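Local coordinates for mortality factor 4-like protein 1 (Homo sapiens, PDB 2F5K) that probably reads chromatin through its chromo domain, which binds histone H3 methylated at a lysine of its tail, at residues A[87-90]-A[91-95]. Sequence-based numbering, arbitrary orientation.
Sequences ELQK and ANQEQ
Lys-90 and Glu-94, one helical turn apart on an exposed face, leave the helix alongside each other in the same direction. The lysine chain is fully extended, with CG anti to the backbone N. This lays its methylenes past the glutamate carboxylate. Glu-94 OE2 sits 3.2 Å from Lys-90 CE and 3.4 Å from Lys-90 CG. The charged ends stay further apart, with Lys-90 NZ 4.5 Å from Glu-94 OE2. That is beyond a salt bridge, though the charges probably attract.

Gln-89 and Gln-93 form a second pair at the same spacing. Their amide planes are 23° apart, and Gln-93 NE2 lies 3.5 Å from Gln-89 CB. The Gln-93 chain bends at chi2, which folds its amide back over the carbonyl of Gln-89.

Backbone i to i+4 hydrogen bonds of an alpha helix join the two segments. The hydrogen bond from Asn-92 N to Leu-88 O is 2.7 Å and nearly straight at 172°. That from Glu-94 N to Lys-90 O is more bent, at 135°.

Glu-87 OE2 is hydrogen-bonded to Gln-83 NE2, one turn earlier. The turns belong to the C-terminal helix 79-98, which follows strand 74-76. Asn-92 touches Pro-35 and Leu-36, in the loop between strands 28-32 and 37-48.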
loop_
_atom_site.group_PDB
_atom_site.type_symbol
_atom_site.label_atom_id
_atom_site.label_comp_id
_atom_site.label_asym_id
_atom_site.label_seq_id
_atom_site.Cartn_x
_atom_site.Cartn_y
_atom_site.Cartn_z
ATOM N N GLU A 87 -13.917 3.385 -0.580
ATOM C CA GLU A 87 -14.796 2.668 -1.489
ATOM C C GLU A 87 -14.442 1.188 -1.552
ATOM O O GLU A 87 -15.303 0.364 -1.674
ATOM C CB GLU A 87 -14.827 3.307 -2.885
ATOM C CG GLU A 87 -15.728 4.539 -2.971
ATOM C CD GLU A 87 -15.499 5.373 -4.232
ATOM O OE1 GLU A 87 -14.922 4.869 -5.221
ATOM O OE2 GLU A 87 -15.915 6.555 -4.230
ATOM N N LEU A 88 -13.169 0.852 -1.470
ATOM C CA LEU A 88 -12.814 -0.556 -1.460
ATOM C C LEU A 88 -13.288 -1.167 -0.125
ATOM O O LEU A 88 -13.762 -2.283 -0.079
ATOM C CB LEU A 88 -11.304 -0.747 -1.636
ATOM C CG LEU A 88 -10.632 -0.223 -2.918
ATOM C CD1 LEU A 88 -9.307 -0.851 -3.130
ATOM C CD2 LEU A 88 -11.486 -0.414 -4.137
ATOM N N GLN A 89 -13.181 -0.415 0.961
ATOM C CA GLN A 89 -13.606 -0.924 2.264
ATOM C C GLN A 89 -15.049 -1.353 2.230
ATOM O O GLN A 89 -15.380 -2.484 2.589
ATOM C CB GLN A 89 -13.407 0.136 3.334
ATOM C CG GLN A 89 -12.103 0.016 4.018
ATOM C CD GLN A 89 -11.755 1.236 4.832
ATOM O OE1 GLN A 89 -12.641 2.020 5.207
ATOM N NE2 GLN A 89 -10.462 1.409 5.118
ATOM N N LYS A 90 -15.914 -0.456 1.775
ATOM C CA LYS A 90 -17.340 -0.756 1.667
ATOM C C LYS A 90 -17.612 -1.872 0.659
ATOM O O LYS A 90 -18.457 -2.744 0.883
ATOM C CB LYS A 90 -18.132 0.514 1.315
ATOM C CG LYS A 90 -19.541 0.299 0.784
ATOM C CD LYS A 90 -20.214 1.670 0.547
ATOM C CE LYS A 90 -21.405 1.576 -0.403
ATOM N NZ LYS A 90 -21.742 2.880 -1.030
ATOM N N ALA A 91 -16.926 -1.840 -0.470
ATOM C CA ALA A 91 -17.113 -2.913 -1.428
ATOM C C ALA A 91 -16.769 -4.235 -0.742
ATOM O O ALA A 91 -17.565 -5.160 -0.766
ATOM C CB ALA A 91 -16.251 -2.705 -2.660
ATOM N N ASN A 92 -15.587 -4.305 -0.122
ATOM C CA ASN A 92 -15.176 -5.507 0.600
ATOM C C ASN A 92 -16.222 -5.833 1.658
ATOM O O ASN A 92 -16.739 -6.945 1.701
ATOM C CB ASN A 92 -13.792 -5.341 1.242
ATOM C CG ASN A 92 -13.314 -6.611 1.982
ATOM O OD1 ASN A 92 -13.111 -6.602 3.193
ATOM N ND2 ASN A 92 -13.122 -7.695 1.242
ATOM N N GLN A 93 -16.554 -4.849 2.492
ATOM C CA GLN A 93 -17.553 -5.060 3.526
ATOM C C GLN A 93 -18.823 -5.630 2.919
ATOM O O GLN A 93 -19.535 -6.413 3.565
ATOM C CB GLN A 93 -17.820 -3.779 4.331
ATOM C CG GLN A 93 -16.767 -3.552 5.425
ATOM C CD GLN A 93 -16.456 -2.070 5.716
ATOM O OE1 GLN A 93 -17.368 -1.267 5.964
ATOM N NE2 GLN A 93 -15.159 -1.716 5.704
ATOM N N GLU A 94 -19.093 -5.266 1.669
ATOM C CA GLU A 94 -20.277 -5.789 1.003
ATOM C C GLU A 94 -20.067 -7.247 0.644
ATOM O O GLU A 94 -21.011 -8.022 0.596
ATOM C CB GLU A 94 -20.699 -4.935 -0.203
ATOM C CG GLU A 94 -21.687 -3.838 0.191
ATOM C CD GLU A 94 -21.946 -2.781 -0.881
ATOM O OE1 GLU A 94 -22.101 -3.132 -2.072
ATOM O OE2 GLU A 94 -22.023 -1.588 -0.520
ATOM N N GLN A 95 -18.820 -7.628 0.423
ATOM C CA GLN A 95 -18.533 -9.022 0.116
ATOM C C GLN A 95 -18.660 -9.882 1.370
ATOM O O GLN A 95 -19.218 -10.975 1.318
ATOM C CB GLN A 95 -17.145 -9.198 -0.515
ATOM C CG GLN A 95 -16.834 -10.649 -0.850
ATOM C CD GLN A 95 -15.367 -10.901 -1.111
ATOM O OE1 GLN A 95 -14.649 -11.376 -0.235
ATOM N NE2 GLN A 95 -14.917 -10.602 -2.326
#